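PDB 4PUI: SufE-like protein 1, chloroplastic/mitochondrial, which activates the chloroplast cysteine desulfurase NFS2 and takes part in mitochondrial desulfurization, supplying sulfur for iron-sulfur clusters, the BolA domain being the piece present here. Local coordinates for residues G61-L64 with V65-H68; I71-L74 with L75-E78. One frame throughout, in Å; residues are numbered along the deposited sequence.

Contact 1 of 2, residues G61-L64 with V65-H68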
ATOM      1  N   GLY A  61      -5.066  17.386  -0.667  1.00 22.07           N
ATOM      2  CA  GLY A  61      -4.095  18.458  -0.633  1.00 21.18           C
ATOM      3  C   GLY A  61      -2.671  17.985  -0.876  1.00 23.79           C
ATOM      4  O   GLY A  61      -1.759  18.799  -0.999  1.00 25.61           O
ATOM      5  N   LYS A  62      -2.482  16.674  -0.948  1.00 19.79           N
ATOM      6  CA  LYS A  62      -1.151  16.114  -1.181  1.00 19.06           C
ATOM      7  C   LYS A  62      -0.856  15.780  -2.643  1.00 18.95           C
ATOM      8  O   LYS A  62      -1.649  15.123  -3.308  1.00 18.40           O
ATOM      9  CB  LYS A  62      -0.950  14.876  -0.319  1.00 19.04           C
ATOM     10  CG  LYS A  62      -1.095  15.174   1.168  1.00 22.07           C
ATOM     11  CD  LYS A  62      -0.167  14.324   1.984  1.00 24.83           C
ATOM     12  CE  LYS A  62      -0.228  14.668   3.471  1.00 24.78           C
ATOM     13  NZ  LYS A  62       0.411  15.970   3.770  1.00 28.99           N
ATOM     14  N   SER A  63       0.312  16.215  -3.120  1.00 16.49           N
ATOM     15  CA  SER A  63       0.790  15.852  -4.455  1.00 17.04           C
ATOM     16  C   SER A  63       0.941  14.338  -4.609  1.00 16.41           C
ATOM     17  O   SER A  63       1.002  13.600  -3.625  1.00 15.84           O
ATOM     18  CB  SER A  63       2.135  16.516  -4.739  1.00 16.67           C
ATOM     19  OG  SER A  63       3.122  16.010  -3.869  1.00 18.06           O
ATOM     20  N   LEU A  64       1.012  13.877  -5.850  1.00 16.81           N
ATOM     21  CA  LEU A  64       1.173  12.456  -6.125  1.00 15.36           C
ATOM     22  C   LEU A  64       2.377  11.891  -5.372  1.00 17.21           C
ATOM     23  O   LEU A  64       2.282  10.832  -4.756  1.00 14.96           O
ATOM     24  CB  LEU A  64       1.333  12.237  -7.632  1.00 17.61           C
ATOM     25  CG  LEU A  64       1.294  10.823  -8.209  1.00 20.91           C
ATOM     26  CD1 LEU A  64       0.800  10.917  -9.657  1.00 22.37           C
ATOM     27  CD2 LEU A  64       2.668  10.149  -8.155  1.00 20.84           C
ATOM     28  N   VAL A  65       3.506  12.588  -5.451  1.00 15.42           N
ATOM     29  CA  VAL A  65       4.736  12.108  -4.812  1.00 15.11           C
ATOM     30  C   VAL A  65       4.642  12.162  -3.287  1.00 15.24           C
ATOM     31  O   VAL A  65       5.168  11.272  -2.587  1.00 15.02           O
ATOM     32  CB  VAL A  65       5.997  12.828  -5.355  1.00 15.62           C
ATOM     33  CG1 VAL A  65       6.030  14.285  -4.909  1.00 16.51           C
ATOM     34  CG2 VAL A  65       7.255  12.085  -4.934  1.00 15.70           C
ATOM     35  N   LYS A  66       3.954  13.174  -2.749  1.00 14.90           N
ATOM     36  CA  LYS A  66       3.732  13.197  -1.307  1.00 15.57           C
ATOM     37  C   LYS A  66       2.887  12.015  -0.824  1.00 15.41           C
ATOM     38  O   LYS A  66       3.133  11.478   0.257  1.00 16.13           O
ATOM     39  CB  LYS A  66       3.084  14.509  -0.862  1.00 18.80           C
ATOM     40  CG  LYS A  66       4.040  15.690  -0.811  1.00 22.98           C
ATOM     41  CD  LYS A  66       3.324  16.891  -0.196  1.00 30.14           C
ATOM     42  CE  LYS A  66       4.063  18.193  -0.443  1.00 36.56           C
ATOM     43  NZ  LYS A  66       5.327  18.257   0.320  1.00 43.12           N
ATOM     44  N   ARG A  67       1.893  11.621  -1.617  1.00 16.20           N
ATOM     45  CA  ARG A  67       1.039  10.485  -1.273  1.00 14.58           C
ATOM     46  C   ARG A  67       1.872   9.218  -1.276  1.00 14.69           C
ATOM     47  O   ARG A  67       1.769   8.396  -0.373  1.00 15.88           O
ATOM     48  CB  ARG A  67      -0.125  10.359  -2.261  1.00 14.30           C
ATOM     49  CG  ARG A  67      -1.103  11.527  -2.172  1.00 13.35           C
ATOM     50  CD  ARG A  67      -2.158  11.432  -3.276  1.00 14.87           C
ATOM     51  NE  ARG A  67      -2.920  12.673  -3.356  1.00 15.51           N
ATOM     52  CZ  ARG A  67      -4.072  12.792  -4.008  1.00 16.33           C
ATOM     53  NH1 ARG A  67      -4.585  11.739  -4.622  1.00 16.86           N
ATOM     54  NH2 ARG A  67      -4.712  13.962  -4.032  1.00 17.71           N
ATOM     55  N   HIS A  68       2.710   9.089  -2.298  1.00 14.98           N
ATOM     56  CA  HIS A  68       3.615   7.957  -2.448  1.00 14.62           C
ATOM     57  C   HIS A  68       4.499   7.832  -1.219  1.00 16.02           C
ATOM     58  O   HIS A  68       4.608   6.758  -0.623  1.00 15.85           O
ATOM     59  CB  HIS A  68       4.484   8.198  -3.681  1.00 16.65           C
ATOM     60  CG  HIS A  68       5.415   7.072  -4.008  1.00 19.90           C
ATOM     61  ND1 HIS A  68       6.691   6.992  -3.494  1.00 21.55           N
ATOM     62  CD2 HIS A  68       5.264   5.996  -4.816  1.00 19.18           C
ATOM     63  CE1 HIS A  68       7.281   5.901  -3.954  1.00 18.38           C
ATOM     64  NE2 HIS A  68       6.439   5.279  -4.757  1.00 20.57           N
TER
HETATM   65  O   HOH W   1      -4.923  16.827  -3.550  1.00 33.52           O
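The backbone carbonyl of K62 receives the side chain of R67, whose NE donates to K62 O at 2.8 Å. The bond is bent, 140° at the hydrogen, and the oxygen stands somewhat out of the guanidinium plane. R67 reaches it because CG lies anti to its own carbonyl carbon (chi1 -66°) and the chain then runs extended to NE, back past the start of the helix, with CG passing 3.3 Å from S63 O. Farther out, NH2 gives a hydrogen bond to water 1, which lies at the guanidinium edge and also accepts from G61 N, so that R67 meets the loop directly at K62 O and, through this water, at G61 N. This loop leads from strand 49-55 of the BolA domain into helix 64-74, and S63 is the N-cap of that helix. S63 OG accepts from K66 N at 3.2 Å, the capping bond by which a short hydroxyl side chain satisfies an amide of the first turn that has no helical carbonyl before it. The same oxygen touches K66 CG and V65 CG1, so aliphatic carbon flanks the cap. Regular helical bonds follow, R67 N to S63 O at 3.0 Å and H68 N to L64 O. K62 lays its CB against R67 CG at 3.8 Å, while its NZ lies 6.4 Å from K66 NZ, like charges that do not touch. R67 is buried, and its NH1 is met by a salt bridge to E95 and a hydrogen bond to A90 O. Cut back to alanine, R67 would probably leave K62 O without its side-chain donor, take the salt-bridge partner from E95 and break the water link to G61. The R67 side chain also touches F59 and T92.

Contact 2 of 2, residues I71-L74 with L75-E78; sequences IYDL and LQDE
Turned into the position between its backbone N and carbonyl carbon (chi1 63°) and extended beyond CG, Q76 lies alongside D73 and brings NE2 to D73 O, 3.2 Å away. The BolA domain breaks its helix here: helix 64-74 ends, L75 leaves helical backbone angles (phi -109°), and the short helix 76-79 starts with L75 at its N-cap position. Q76 suits the junction because its amide reaches back to a carbonyl of the last turn. The donor lies in the carbonyl plane, on a lone pair of D73 O, and that oxygen also receives a weak bond from Q76 N. D73 OD1 is 3.0 Å from the same NE2, but the angle is poor for a bond; the other end of the amide, OE1, accepts from K80 NZ. The backbone bonds of L75 N to I71 O and Y72 O are weak too, consistent with a helix coming to its end. Beneath the turn, I71 and L75 lie side by side and point the same way, I71 CG2 meeting L75 CD1 at 3.9 Å. Branched aliphatic residues fit this buried side: I71 packs on L14 and L18 of helix 5-18, and both I71 and L75 touch L52 of strand 49-55. Water 2 spans the break, donating to L74 O at 3.1 Å and accepting from D77 N.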
ATOM      1  N   ILE A  71       2.802   6.733   2.080  1.00 15.98           N
ATOM      2  CA  ILE A  71       2.576   5.296   2.142  1.00 16.01           C
ATOM      3  C   ILE A  71       3.883   4.552   2.436  1.00 16.26           C
ATOM      4  O   ILE A  71       3.915   3.626   3.252  1.00 17.15           O
ATOM      5  CB  ILE A  71       1.955   4.784   0.833  1.00 17.47           C
ATOM      6  CG1 ILE A  71       0.586   5.432   0.604  1.00 19.59           C
ATOM      7  CG2 ILE A  71       1.839   3.258   0.852  1.00 18.46           C
ATOM      8  CD1 ILE A  71      -0.368   5.171   1.710  1.00 21.04           C
ATOM      9  N   TYR A  72       4.960   4.968   1.780  1.00 15.94           N
ATOM     10  CA  TYR A  72       6.259   4.363   2.025  1.00 16.79           C
ATOM     11  C   TYR A  72       6.643   4.538   3.499  1.00 18.02           C
ATOM     12  O   TYR A  72       7.157   3.612   4.135  1.00 17.31           O
ATOM     13  CB  TYR A  72       7.319   4.977   1.110  1.00 21.13           C
ATOM     14  CG  TYR A  72       7.655   4.104  -0.076  1.00 22.70           C
ATOM     15  CD1 TYR A  72       6.686   3.746  -1.010  1.00 22.41           C
ATOM     16  CD2 TYR A  72       8.937   3.611  -0.236  1.00 25.83           C
ATOM     17  CE1 TYR A  72       7.009   2.930  -2.088  1.00 26.88           C
ATOM     18  CE2 TYR A  72       9.262   2.808  -1.295  1.00 31.27           C
ATOM     19  CZ  TYR A  72       8.302   2.467  -2.212  1.00 27.64           C
ATOM     20  OH  TYR A  72       8.670   1.657  -3.256  1.00 34.32           O
ATOM     21  N   ASP A  73       6.363   5.712   4.056  1.00 15.73           N
ATOM     22  CA  ASP A  73       6.685   5.955   5.465  1.00 17.32           C
ATOM     23  C   ASP A  73       5.897   5.032   6.391  1.00 19.74           C
ATOM     24  O   ASP A  73       6.438   4.487   7.359  1.00 19.16           O
ATOM     25  CB  ASP A  73       6.425   7.423   5.819  1.00 19.57           C
ATOM     26  CG  ASP A  73       6.528   7.694   7.308  1.00 25.96           C
ATOM     27  OD1 ASP A  73       7.641   7.610   7.840  1.00 24.58           O
ATOM     28  OD2 ASP A  73       5.496   8.001   7.948  1.00 27.44           O
ATOM     29  N   LEU A  74       4.611   4.853   6.102  1.00 17.58           N
ATOM     30  CA  LEU A  74       3.773   3.995   6.932  1.00 17.22           C
ATOM     31  C   LEU A  74       4.230   2.550   6.889  1.00 18.48           C
ATOM     32  O   LEU A  74       4.042   1.797   7.848  1.00 20.31           O
ATOM     33  CB  LEU A  74       2.323   4.047   6.464  1.00 19.25           C
ATOM     34  CG  LEU A  74       1.577   5.358   6.666  1.00 21.14           C
ATOM     35  CD1 LEU A  74       0.203   5.251   6.027  1.00 22.58           C
ATOM     36  CD2 LEU A  74       1.470   5.702   8.143  1.00 22.43           C
ATOM     37  N   LEU A  75       4.816   2.155   5.764  1.00 16.05           N
ATOM     38  CA  LEU A  75       5.158   0.758   5.557  1.00 17.08           C
ATOM     39  C   LEU A  75       6.654   0.510   5.613  1.00 18.78           C
ATOM     40  O   LEU A  75       7.120  -0.537   5.170  1.00 19.84           O
ATOM     41  CB  LEU A  75       4.597   0.267   4.221  1.00 17.09           C
ATOM     42  CG  LEU A  75       3.068   0.342   4.113  1.00 17.58           C
ATOM     43  CD1 LEU A  75       2.591  -0.118   2.744  1.00 18.08           C
ATOM     44  CD2 LEU A  75       2.434  -0.489   5.215  1.00 18.30           C
ATOM     45  N   GLN A  76       7.405   1.455   6.175  1.00 18.12           N
ATOM     46  CA  GLN A  76       8.857   1.392   6.087  1.00 18.00           C
ATOM     47  C   GLN A  76       9.424   0.156   6.763  1.00 19.32           C
ATOM     48  O   GLN A  76      10.438  -0.370   6.325  1.00 21.59           O
ATOM     49  CB  GLN A  76       9.511   2.658   6.645  1.00 20.09           C
ATOM     50  CG  GLN A  76       9.271   2.894   8.106  1.00 22.50           C
ATOM     51  CD  GLN A  76       9.959   4.155   8.586  1.00 28.57           C
ATOM     52  OE1 GLN A  76      11.168   4.163   8.858  1.00 28.91           O
ATOM     53  NE2 GLN A  76       9.196   5.232   8.691  1.00 24.62           N
ATOM     54  N   ASP A  77       8.760  -0.335   7.803  1.00 19.50           N
ATOM     55  CA  ASP A  77       9.311  -1.499   8.508  1.00 23.11           C
ATOM     56  C   ASP A  77       9.273  -2.744   7.627  1.00 22.23           C
ATOM     57  O   ASP A  77      10.145  -3.597   7.724  1.00 22.82           O
ATOM     58  CB  ASP A  77       8.597  -1.728   9.833  1.00 30.44           C
ATOM     59  CG  ASP A  77       9.034  -0.738  10.893  1.00 34.30           C
ATOM     60  OD1 ASP A  77      10.201  -0.292  10.840  1.00 40.50           O
ATOM     61  OD2 ASP A  77       8.213  -0.399  11.768  1.00 37.87           O
ATOM     62  N   GLU A  78       8.280  -2.822   6.747  1.00 19.34           N
ATOM     63  CA  GLU A  78       8.211  -3.918   5.775  1.00 19.57           C
ATOM     64  C   GLU A  78       9.309  -3.759   4.737  1.00 20.71           C
ATOM     65  O   GLU A  78       9.975  -4.728   4.362  1.00 20.90           O
ATOM     66  CB  GLU A  78       6.845  -3.949   5.077  1.00 18.49           C
ATOM     67  CG  GLU A  78       5.643  -4.021   6.025  1.00 18.15           C
ATOM     68  CD  GLU A  78       5.546  -5.337   6.765  1.00 20.04           C
ATOM     69  OE1 GLU A  78       6.243  -6.298   6.386  1.00 21.03           O
ATOM     70  OE2 GLU A  78       4.752  -5.413   7.728  1.00 21.03           O
TER
HETATM   71  O   HOH W   2       6.508   0.857   9.489  1.00 32.84           O

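Contacts 1 and 2 lie in series on helix 64-74, their centres about 15 Å apart: 61-68 starts the helix and 71-78 carries the chain out of it into helix 76-79. Two residues separate them along the chain, and they meet where the ring of H68, in contact 1, stacks with that of Y72, in contact 2. F59 meets both R67 of contact 1 and I71 of contact 2. Contact 1 is the more superficial, its centre about 14 Å from that of the chain against about 9 Å for contact 2. The two thus flank helix 64-74, one at each end.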